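Local coordinates for protein 3-oxo-glucose-6-phosphate:glutamate aminotransferase (Bacillus subtilis subsp. subtilis, PDB 4K2I) that catalyses the reversible, pyridoxal phosphate-dependent transamination of 3-dehydro-glucose 6-phosphate with glutamate to give kanosamine 6-phosphate, a step in antibiotic biosynthesis, at residues L219-D224 with Y237-T242; P142-I147 with T192-P197. One frame throughout, in Å; residues are numbered along the deposited sequence.

How the interactions relate
Both interactions are strand pairings within one mixed, mostly parallel seven-stranded sheet, the core of the large domain of this fold-type I aminotransferase. Strands 240-244, 220-224, 192-195 and 145-148 lie side by side in that order, making the interactions neighbouring strand pairs, joined where 220-224 lies beside 192-195, their centres about 11 Å apart. Along the chain interaction 2 closes before interaction 1 opens. At the join Lys-220 N lies 3.0 Å from Lys-193 O and Asp-224 N 2.9 Å from Pro-197 O, both probable hydrogen bonds. Together they make four adjacent strands whose Asp-224 end meets the cofactor; the centre of interaction 2 lies about 22 Å from the chain's centre, that of interaction 1 about 15 Å.

Interaction 1. Residues L219-D224 with Y237-T242; sequences LKVIED and YADITT. With PMP (4'-deoxy-4'-aminopyridoxal-5'-phosphate), chain M.
Glu-223 and Thr-241 lie side by side on one face of a parallel strand pair in the central sheet of the fold-type I aminotransferase domain. The Thr-241 hydroxyl OG1 donates to Glu-223 OE1 at 2.6 Å, meeting the lone pair of OE1 that points away from OE2. Glu-223 CG sits between its own backbone N and carbonyl carbon (chi1 62°), and the extended chain carries OE1 to the threonine; His-199 holds OE2, so both oxygens of this buried carboxylate are gripped. On the other face Ile-222 CD1 packs on Ile-240 CG2 at 3.8 Å, branched side chains suited to a strand. Glu-223 O receives the backbone N of Thr-242, and OG1, placed between its own N and carbonyl carbon, reaches across to the same oxygen. At the opposite end Asp-239 stands in for a backbone acceptor: OD2 takes Val-221 N at 2.7 Å, nearly straight (175°), and is fixed by a salt bridge to Arg-211 and a water shared with Leu-219 O. An aspartate facing the pyridine nitrogen is a hallmark of fold-type I enzymes; Thr-156 OG1 bonds Asp-224 OD2, Cys-226 N bonds OD1, and OD2 lies 2.7 Å from N1 of 4'-deoxy-4'-aminopyridoxal-5'-phosphate.

Interaction 2. Residues P142-I147 with T192-P197; sequences PGDEVI and TKFILP
Ile-147 and Thr-192 meet through their methyl ends, Ile-147 CD1 lying 3.7 Å from Thr-192 CG2, in a parallel strand pair with a beta bulge. Ile-147 has the most surface buried here, and its long branched chain suits the apolar patch made by the Thr-192 methyl and Ile-188. Both its main-chain N and its O are bonded to the 192-197 segment: N donates to Phe-194 O from 38° above the carbonyl plane, and O accepts Leu-196 N at 2.8 Å. With OG1 beside its backbone N (chi1 -48°) and CG2 anti to it, Thr-192 is two-sided: the methyl serves Ile-147 while the hydroxyl accepts from Thr-189 N and donates to a water that bridges to Glu-145 OE1. Glu-145, whose OE1 also bonds Thr-189 OG1, crosses Thr-192 at about a right angle. Its carbonyl O takes Lys-193 N in a straight 3.1 Å bond and, weakly, Phe-194 N, so the register slips by one. Here Lys-193 CB points toward 142-147, and the chain, bent at chi3, brings NZ to Asp-144 OD2 in a 2.9 Å salt bridge. Asn-141 N also bonds that OD2, and Gly-139 O accepts from NZ. Val-146 CG2 meets Phe-194 CB and its CG1 meets Leu-196 CB, with Val-160 of helix 154-162 against it; on the Ile-147 face Ile-195 touches Ile-210 and Ala-214 of helix 207-217, and strands 166-169 and 220-224 flank the pair.

Interaction 1. Residues L219-D224 with Y237-T242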
ATOM      1  N   LEU B 219     -21.053  -5.463 -22.609  1.00 18.98           N
ATOM      2  CA  LEU B 219     -19.851  -4.942 -21.969  1.00 17.96           C
ATOM      3  C   LEU B 219     -19.949  -5.069 -20.441  1.00 20.98           C
ATOM      4  O   LEU B 219     -21.037  -5.106 -19.883  1.00 21.75           O
ATOM      5  CB  LEU B 219     -19.633  -3.481 -22.363  1.00 18.52           C
ATOM      6  CG  LEU B 219     -19.664  -3.193 -23.861  1.00 19.02           C
ATOM      7  CD1 LEU B 219     -19.545  -1.700 -24.123  1.00 18.90           C
ATOM      8  CD2 LEU B 219     -18.563  -3.963 -24.566  1.00 13.34           C
ATOM      9  N   LYS B 220     -18.802  -5.129 -19.777  1.00 23.50           N
ATOM     10  CA  LYS B 220     -18.739  -5.106 -18.321  1.00 15.89           C
ATOM     11  C   LYS B 220     -18.635  -3.665 -17.826  1.00 19.67           C
ATOM     12  O   LYS B 220     -18.049  -2.815 -18.496  1.00 17.50           O
ATOM     13  CB  LYS B 220     -17.514  -5.888 -17.856  1.00 20.07           C
ATOM     14  CG  LYS B 220     -17.797  -7.292 -17.350  1.00 29.09           C
ATOM     15  CD  LYS B 220     -18.552  -8.136 -18.333  1.00 34.67           C
ATOM     16  CE  LYS B 220     -18.579  -9.589 -17.857  1.00 42.71           C
ATOM     17  NZ  LYS B 220     -17.195 -10.139 -17.708  1.00 35.13           N
ATOM     18  N   VAL B 221     -19.198  -3.388 -16.652  1.00 17.16           N
ATOM     19  CA  VAL B 221     -19.139  -2.047 -16.082  1.00 15.23           C
ATOM     20  C   VAL B 221     -18.395  -2.019 -14.737  1.00 20.17           C
ATOM     21  O   VAL B 221     -18.801  -2.655 -13.760  1.00 15.57           O
ATOM     22  CB  VAL B 221     -20.547  -1.429 -15.938  1.00 20.34           C
ATOM     23  CG1 VAL B 221     -20.458  -0.046 -15.357  1.00 15.80           C
ATOM     24  CG2 VAL B 221     -21.254  -1.384 -17.293  1.00 17.54           C
ATOM     25  N   ILE B 222     -17.289  -1.290 -14.698  1.00 16.23           N
ATOM     26  CA  ILE B 222     -16.579  -1.074 -13.445  1.00 15.32           C
ATOM     27  C   ILE B 222     -16.537   0.423 -13.210  1.00 14.56           C
ATOM     28  O   ILE B 222     -16.089   1.179 -14.068  1.00 18.38           O
ATOM     29  CB  ILE B 222     -15.166  -1.681 -13.489  1.00 16.57           C
ATOM     30  CG1 ILE B 222     -14.353  -1.247 -12.271  1.00 18.13           C
ATOM     31  CG2 ILE B 222     -14.452  -1.304 -14.806  1.00 15.53           C
ATOM     32  CD1 ILE B 222     -13.084  -2.078 -12.042  1.00 15.70           C
ATOM     33  N   GLU B 223     -17.053   0.870 -12.075  1.00 13.55           N
ATOM     34  CA  GLU B 223     -17.145   2.305 -11.846  1.00 14.06           C
ATOM     35  C   GLU B 223     -16.071   2.804 -10.899  1.00 18.00           C
ATOM     36  O   GLU B 223     -15.725   2.147  -9.906  1.00 17.58           O
ATOM     37  CB  GLU B 223     -18.530   2.703 -11.340  1.00 16.61           C
ATOM     38  CG  GLU B 223     -18.882   2.084 -10.016  1.00 18.84           C
ATOM     39  CD  GLU B 223     -20.300   2.382  -9.590  1.00 24.03           C
ATOM     40  OE1 GLU B 223     -20.769   1.674  -8.678  1.00 21.07           O
ATOM     41  OE2 GLU B 223     -20.932   3.323 -10.139  1.00 19.56           O
ATOM     42  N   ASP B 224     -15.520   3.961 -11.239  1.00 18.42           N
ATOM     43  CA  ASP B 224     -14.561   4.626 -10.380  1.00 14.54           C
ATOM     44  C   ASP B 224     -15.356   5.558  -9.480  1.00 14.24           C
ATOM     45  O   ASP B 224     -15.677   6.687  -9.865  1.00 18.59           O
ATOM     46  CB  ASP B 224     -13.534   5.404 -11.217  1.00 13.54           C
ATOM     47  CG  ASP B 224     -12.500   6.128 -10.364  1.00 19.10           C
ATOM     48  OD1 ASP B 224     -12.683   6.218  -9.132  1.00 17.58           O
ATOM     49  OD2 ASP B 224     -11.502   6.620 -10.931  1.00 14.42           O
ATOM     50  N   TYR B 237     -26.057  -0.438 -10.741  1.00 17.23           N
ATOM     51  CA  TYR B 237     -25.918  -0.900 -12.122  1.00 17.91           C
ATOM     52  C   TYR B 237     -24.495  -1.320 -12.544  1.00 20.29           C
ATOM     53  O   TYR B 237     -24.253  -1.598 -13.719  1.00 24.16           O
ATOM     54  CB  TYR B 237     -26.439   0.169 -13.085  1.00 16.82           C
ATOM     55  CG  TYR B 237     -27.903   0.517 -12.893  1.00 19.19           C
ATOM     56  CD1 TYR B 237     -28.902  -0.401 -13.202  1.00 24.61           C
ATOM     57  CD2 TYR B 237     -28.284   1.767 -12.423  1.00 20.13           C
ATOM     58  CE1 TYR B 237     -30.242  -0.087 -13.035  1.00 26.66           C
ATOM     59  CE2 TYR B 237     -29.620   2.093 -12.255  1.00 23.89           C
ATOM     60  CZ  TYR B 237     -30.595   1.165 -12.563  1.00 29.00           C
ATOM     61  OH  TYR B 237     -31.921   1.489 -12.396  1.00 31.69           O
ATOM     62  N   ALA B 238     -23.565  -1.385 -11.600  1.00 15.76           N
ATOM     63  CA  ALA B 238     -22.187  -1.758 -11.925  1.00 15.97           C
ATOM     64  C   ALA B 238     -21.833  -3.202 -11.560  1.00 18.47           C
ATOM     65  O   ALA B 238     -22.320  -3.740 -10.554  1.00 17.28           O
ATOM     66  CB  ALA B 238     -21.210  -0.792 -11.239  1.00 17.42           C
ATOM     67  N   ASP B 239     -20.975  -3.830 -12.367  1.00 13.05           N
ATOM     68  CA  ASP B 239     -20.445  -5.139 -11.995  1.00 16.53           C
ATOM     69  C   ASP B 239     -19.453  -5.005 -10.838  1.00 19.27           C
ATOM     70  O   ASP B 239     -19.465  -5.800  -9.912  1.00 18.32           O
ATOM     71  CB  ASP B 239     -19.786  -5.826 -13.183  1.00 15.99           C
ATOM     72  CG  ASP B 239     -20.734  -6.003 -14.336  1.00 23.76           C
ATOM     73  OD1 ASP B 239     -21.633  -6.866 -14.231  1.00 29.06           O
ATOM     74  OD2 ASP B 239     -20.594  -5.273 -15.339  1.00 21.76           O
ATOM     75  N   ILE B 240     -18.602  -3.987 -10.899  1.00 16.06           N
ATOM     76  CA  ILE B 240     -17.665  -3.700  -9.820  1.00 15.62           C
ATOM     77  C   ILE B 240     -17.690  -2.223  -9.439  1.00 15.66           C
ATOM     78  O   ILE B 240     -17.686  -1.352 -10.306  1.00 14.14           O
ATOM     79  CB  ILE B 240     -16.220  -4.106 -10.198  1.00 18.27           C
ATOM     80  CG1 ILE B 240     -16.088  -5.628 -10.207  1.00 21.60           C
ATOM     81  CG2 ILE B 240     -15.198  -3.493  -9.226  1.00 19.76           C
ATOM     82  CD1 ILE B 240     -14.680  -6.100 -10.166  1.00 21.87           C
ATOM     83  N   THR B 241     -17.724  -1.951  -8.138  1.00 16.99           N
ATOM     84  CA  THR B 241     -17.546  -0.597  -7.629  1.00 13.47           C
ATOM     85  C   THR B 241     -16.181  -0.458  -6.942  1.00 14.76           C
ATOM     86  O   THR B 241     -15.791  -1.321  -6.158  1.00 13.43           O
ATOM     87  CB  THR B 241     -18.638  -0.237  -6.617  1.00 18.99           C
ATOM     88  OG1 THR B 241     -19.931  -0.363  -7.230  1.00 13.94           O
ATOM     89  CG2 THR B 241     -18.436   1.199  -6.095  1.00 13.85           C
ATOM     90  N   THR B 242     -15.458   0.622  -7.229  1.00 13.39           N
ATOM     91  CA  THR B 242     -14.177   0.865  -6.579  1.00 12.03           C
ATOM     92  C   THR B 242     -14.225   2.128  -5.725  1.00 15.03           C
ATOM     93  O   THR B 242     -14.813   3.125  -6.118  1.00 14.08           O
ATOM     94  CB  THR B 242     -13.010   0.968  -7.597  1.00 11.46           C
ATOM     95  OG1 THR B 242     -13.213   2.091  -8.465  1.00 11.34           O
ATOM     96  CG2 THR B 242     -12.909  -0.304  -8.428  1.00 11.10           C
TER
HETATM   97  N1  PMP M 501      -9.889   7.789  -9.042  1.00 22.54           N
HETATM   98  C2  PMP M 501     -10.160   9.082  -8.656  1.00 19.84           C
HETATM   99  C2A PMP M 501     -11.271   9.822  -9.366  1.00 13.89           C
HETATM  100  C3  PMP M 501      -9.389   9.652  -7.621  1.00 18.36           C
HETATM  101  O3  PMP M 501      -9.591  10.930  -7.177  1.00 23.01           O
HETATM  102  C4  PMP M 501      -8.378   8.926  -7.010  1.00 21.73           C
HETATM  103  C4A PMP M 501      -7.553   9.587  -5.887  1.00 27.87           C
HETATM  104  N4A PMP M 501      -7.437  11.048  -6.012  1.00 26.84           N
HETATM  105  C5  PMP M 501      -8.133   7.610  -7.440  1.00 17.50           C
HETATM  106  C6  PMP M 501      -8.894   7.063  -8.451  1.00 22.12           C
HETATM  107  C5A PMP M 501      -7.056   6.755  -6.832  1.00 16.17           C
HETATM  108  O4P PMP M 501      -7.331   6.488  -5.485  1.00 19.54           O
HETATM  109  P   PMP M 501      -6.132   6.131  -4.477  1.00 19.63           P
HETATM  110  O1P PMP M 501      -5.167   5.213  -5.187  1.00 17.36           O
HETATM  111  O2P PMP M 501      -6.703   5.519  -3.195  1.00 15.04           O
HETATM  112  O3P PMP M 501      -5.359   7.437  -4.198  1.00 19.47           O
HETATM  113  O   HOH W   1     -22.165  -6.304 -17.518  1.00 29.14           O

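Interaction 2. Residues P142-I147 with T192-P197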
ATOM      1  N   PRO B 142      -4.623  -7.971 -22.382  1.00 21.42           N
ATOM      2  CA  PRO B 142      -3.887  -6.940 -23.125  1.00 23.49           C
ATOM      3  C   PRO B 142      -4.525  -6.621 -24.476  1.00 25.69           C
ATOM      4  O   PRO B 142      -4.836  -7.532 -25.248  1.00 24.07           O
ATOM      5  CB  PRO B 142      -2.518  -7.587 -23.344  1.00 20.75           C
ATOM      6  CG  PRO B 142      -2.344  -8.458 -22.157  1.00 32.42           C
ATOM      7  CD  PRO B 142      -3.719  -9.003 -21.842  1.00 27.14           C
ATOM      8  N   GLY B 143      -4.717  -5.331 -24.743  1.00 20.39           N
ATOM      9  CA  GLY B 143      -5.351  -4.892 -25.964  1.00 16.19           C
ATOM     10  C   GLY B 143      -6.841  -4.633 -25.827  1.00 21.88           C
ATOM     11  O   GLY B 143      -7.418  -3.966 -26.688  1.00 19.93           O
ATOM     12  N   ASP B 144      -7.473  -5.165 -24.775  1.00 18.96           N
ATOM     13  CA  ASP B 144      -8.891  -4.879 -24.516  1.00 16.75           C
ATOM     14  C   ASP B 144      -9.117  -3.381 -24.353  1.00 22.68           C
ATOM     15  O   ASP B 144      -8.358  -2.706 -23.649  1.00 17.69           O
ATOM     16  CB  ASP B 144      -9.382  -5.545 -23.230  1.00 24.68           C
ATOM     17  CG  ASP B 144      -9.585  -7.029 -23.371  1.00 28.57           C
ATOM     18  OD1 ASP B 144      -9.436  -7.562 -24.495  1.00 22.24           O
ATOM     19  OD2 ASP B 144      -9.907  -7.660 -22.343  1.00 24.90           O
ATOM     20  N   GLU B 145     -10.173  -2.868 -24.978  1.00 19.71           N
ATOM     21  CA  GLU B 145     -10.496  -1.451 -24.876  1.00 21.27           C
ATOM     22  C   GLU B 145     -11.458  -1.129 -23.712  1.00 20.14           C
ATOM     23  O   GLU B 145     -12.415  -1.863 -23.433  1.00 16.74           O
ATOM     24  CB  GLU B 145     -11.012  -0.912 -26.223  1.00 20.67           C
ATOM     25  CG  GLU B 145      -9.926  -0.884 -27.309  1.00 21.75           C
ATOM     26  CD  GLU B 145     -10.439  -0.525 -28.708  1.00 22.10           C
ATOM     27  OE1 GLU B 145     -11.656  -0.302 -28.892  1.00 24.04           O
ATOM     28  OE2 GLU B 145      -9.605  -0.469 -29.636  1.00 28.95           O
ATOM     29  N   VAL B 146     -11.165  -0.025 -23.039  1.00 19.47           N
ATOM     30  CA  VAL B 146     -11.944   0.461 -21.909  1.00 16.28           C
ATOM     31  C   VAL B 146     -12.395   1.878 -22.200  1.00 17.47           C
ATOM     32  O   VAL B 146     -11.567   2.785 -22.304  1.00 17.02           O
ATOM     33  CB  VAL B 146     -11.072   0.521 -20.654  1.00 19.17           C
ATOM     34  CG1 VAL B 146     -11.847   1.144 -19.478  1.00 15.11           C
ATOM     35  CG2 VAL B 146     -10.551  -0.860 -20.318  1.00 12.88           C
ATOM     36  N   ILE B 147     -13.699   2.071 -22.343  1.00 12.58           N
ATOM     37  CA  ILE B 147     -14.242   3.390 -22.620  1.00 13.65           C
ATOM     38  C   ILE B 147     -14.330   4.194 -21.314  1.00 13.71           C
ATOM     39  O   ILE B 147     -14.837   3.702 -20.310  1.00 16.31           O
ATOM     40  CB  ILE B 147     -15.640   3.288 -23.324  1.00 14.30           C
ATOM     41  CG1 ILE B 147     -15.468   2.831 -24.780  1.00 17.15           C
ATOM     42  CG2 ILE B 147     -16.354   4.627 -23.292  1.00 12.15           C
ATOM     43  CD1 ILE B 147     -16.774   2.434 -25.505  1.00 14.56           C
ATOM     44  N   THR B 192     -13.883  -3.510 -27.663  1.00 16.74           N
ATOM     45  CA  THR B 192     -14.417  -2.921 -26.439  1.00 18.53           C
ATOM     46  C   THR B 192     -14.905  -4.023 -25.514  1.00 19.95           C
ATOM     47  O   THR B 192     -15.638  -4.916 -25.931  1.00 22.64           O
ATOM     48  CB  THR B 192     -15.589  -1.983 -26.727  1.00 17.63           C
ATOM     49  OG1 THR B 192     -15.242  -1.102 -27.797  1.00 16.59           O
ATOM     50  CG2 THR B 192     -15.935  -1.157 -25.482  1.00 17.69           C
ATOM     51  N   LYS B 193     -14.470  -3.985 -24.264  1.00 19.15           N
ATOM     52  CA  LYS B 193     -14.968  -4.936 -23.286  1.00 16.71           C
ATOM     53  C   LYS B 193     -15.484  -4.253 -22.021  1.00 15.45           C
ATOM     54  O   LYS B 193     -16.210  -4.852 -21.246  1.00 17.46           O
ATOM     55  CB  LYS B 193     -13.891  -5.979 -22.963  1.00 20.74           C
ATOM     56  CG  LYS B 193     -13.759  -7.052 -24.041  1.00 30.65           C
ATOM     57  CD  LYS B 193     -12.770  -8.140 -23.642  1.00 49.96           C
ATOM     58  CE  LYS B 193     -12.995  -8.642 -22.207  1.00 41.16           C
ATOM     59  NZ  LYS B 193     -11.926  -9.609 -21.809  1.00 34.66           N
ATOM     60  N   PHE B 194     -15.117  -2.992 -21.820  1.00 18.65           N
ATOM     61  CA  PHE B 194     -15.431  -2.316 -20.561  1.00 16.74           C
ATOM     62  C   PHE B 194     -15.921  -0.896 -20.748  1.00 13.22           C
ATOM     63  O   PHE B 194     -15.551  -0.203 -21.695  1.00 16.57           O
ATOM     64  CB  PHE B 194     -14.201  -2.280 -19.640  1.00 15.32           C
ATOM     65  CG  PHE B 194     -13.673  -3.632 -19.272  1.00 20.80           C
ATOM     66  CD1 PHE B 194     -14.072  -4.246 -18.098  1.00 24.90           C
ATOM     67  CD2 PHE B 194     -12.773  -4.288 -20.094  1.00 19.82           C
ATOM     68  CE1 PHE B 194     -13.586  -5.497 -17.759  1.00 26.36           C
ATOM     69  CE2 PHE B 194     -12.280  -5.534 -19.756  1.00 24.19           C
ATOM     70  CZ  PHE B 194     -12.687  -6.142 -18.590  1.00 23.44           C
ATOM     71  N   ILE B 195     -16.753  -0.462 -19.820  1.00 15.10           N
ATOM     72  CA  ILE B 195     -17.029   0.953 -19.671  1.00 15.15           C
ATOM     73  C   ILE B 195     -16.615   1.297 -18.256  1.00 16.53           C
ATOM     74  O   ILE B 195     -16.965   0.588 -17.310  1.00 16.34           O
ATOM     75  CB  ILE B 195     -18.512   1.276 -19.840  1.00 13.57           C
ATOM     76  CG1 ILE B 195     -19.025   0.763 -21.191  1.00 15.05           C
ATOM     77  CG2 ILE B 195     -18.728   2.777 -19.704  1.00 15.51           C
ATOM     78  CD1 ILE B 195     -20.545   0.833 -21.324  1.00 12.77           C
ATOM     79  N   LEU B 196     -15.854   2.369 -18.111  1.00 15.33           N
ATOM     80  CA  LEU B 196     -15.350   2.758 -16.803  1.00 14.37           C
ATOM     81  C   LEU B 196     -15.740   4.208 -16.528  1.00 12.06           C
ATOM     82  O   LEU B 196     -14.978   5.126 -16.798  1.00 17.88           O
ATOM     83  CB  LEU B 196     -13.837   2.532 -16.750  1.00 12.42           C
ATOM     84  CG  LEU B 196     -12.919   3.143 -15.687  1.00 19.64           C
ATOM     85  CD1 LEU B 196     -13.533   3.063 -14.321  1.00 13.88           C
ATOM     86  CD2 LEU B 196     -11.547   2.468 -15.703  1.00 13.81           C
ATOM     87  N   PRO B 197     -16.959   4.417 -16.026  1.00 11.60           N
ATOM     88  CA  PRO B 197     -17.411   5.768 -15.692  1.00 13.24           C
ATOM     89  C   PRO B 197     -16.803   6.242 -14.381  1.00 12.35           C
ATOM     90  O   PRO B 197     -16.522   5.439 -13.497  1.00 11.45           O
ATOM     91  CB  PRO B 197     -18.931   5.599 -15.525  1.00 10.08           C
ATOM     92  CG  PRO B 197     -19.088   4.203 -15.079  1.00 14.19           C
ATOM     93  CD  PRO B 197     -18.008   3.410 -15.791  1.00 12.63           C
TER
HETATM   94  O   HOH W   2     -13.839   1.095 -27.744  1.00 19.97           O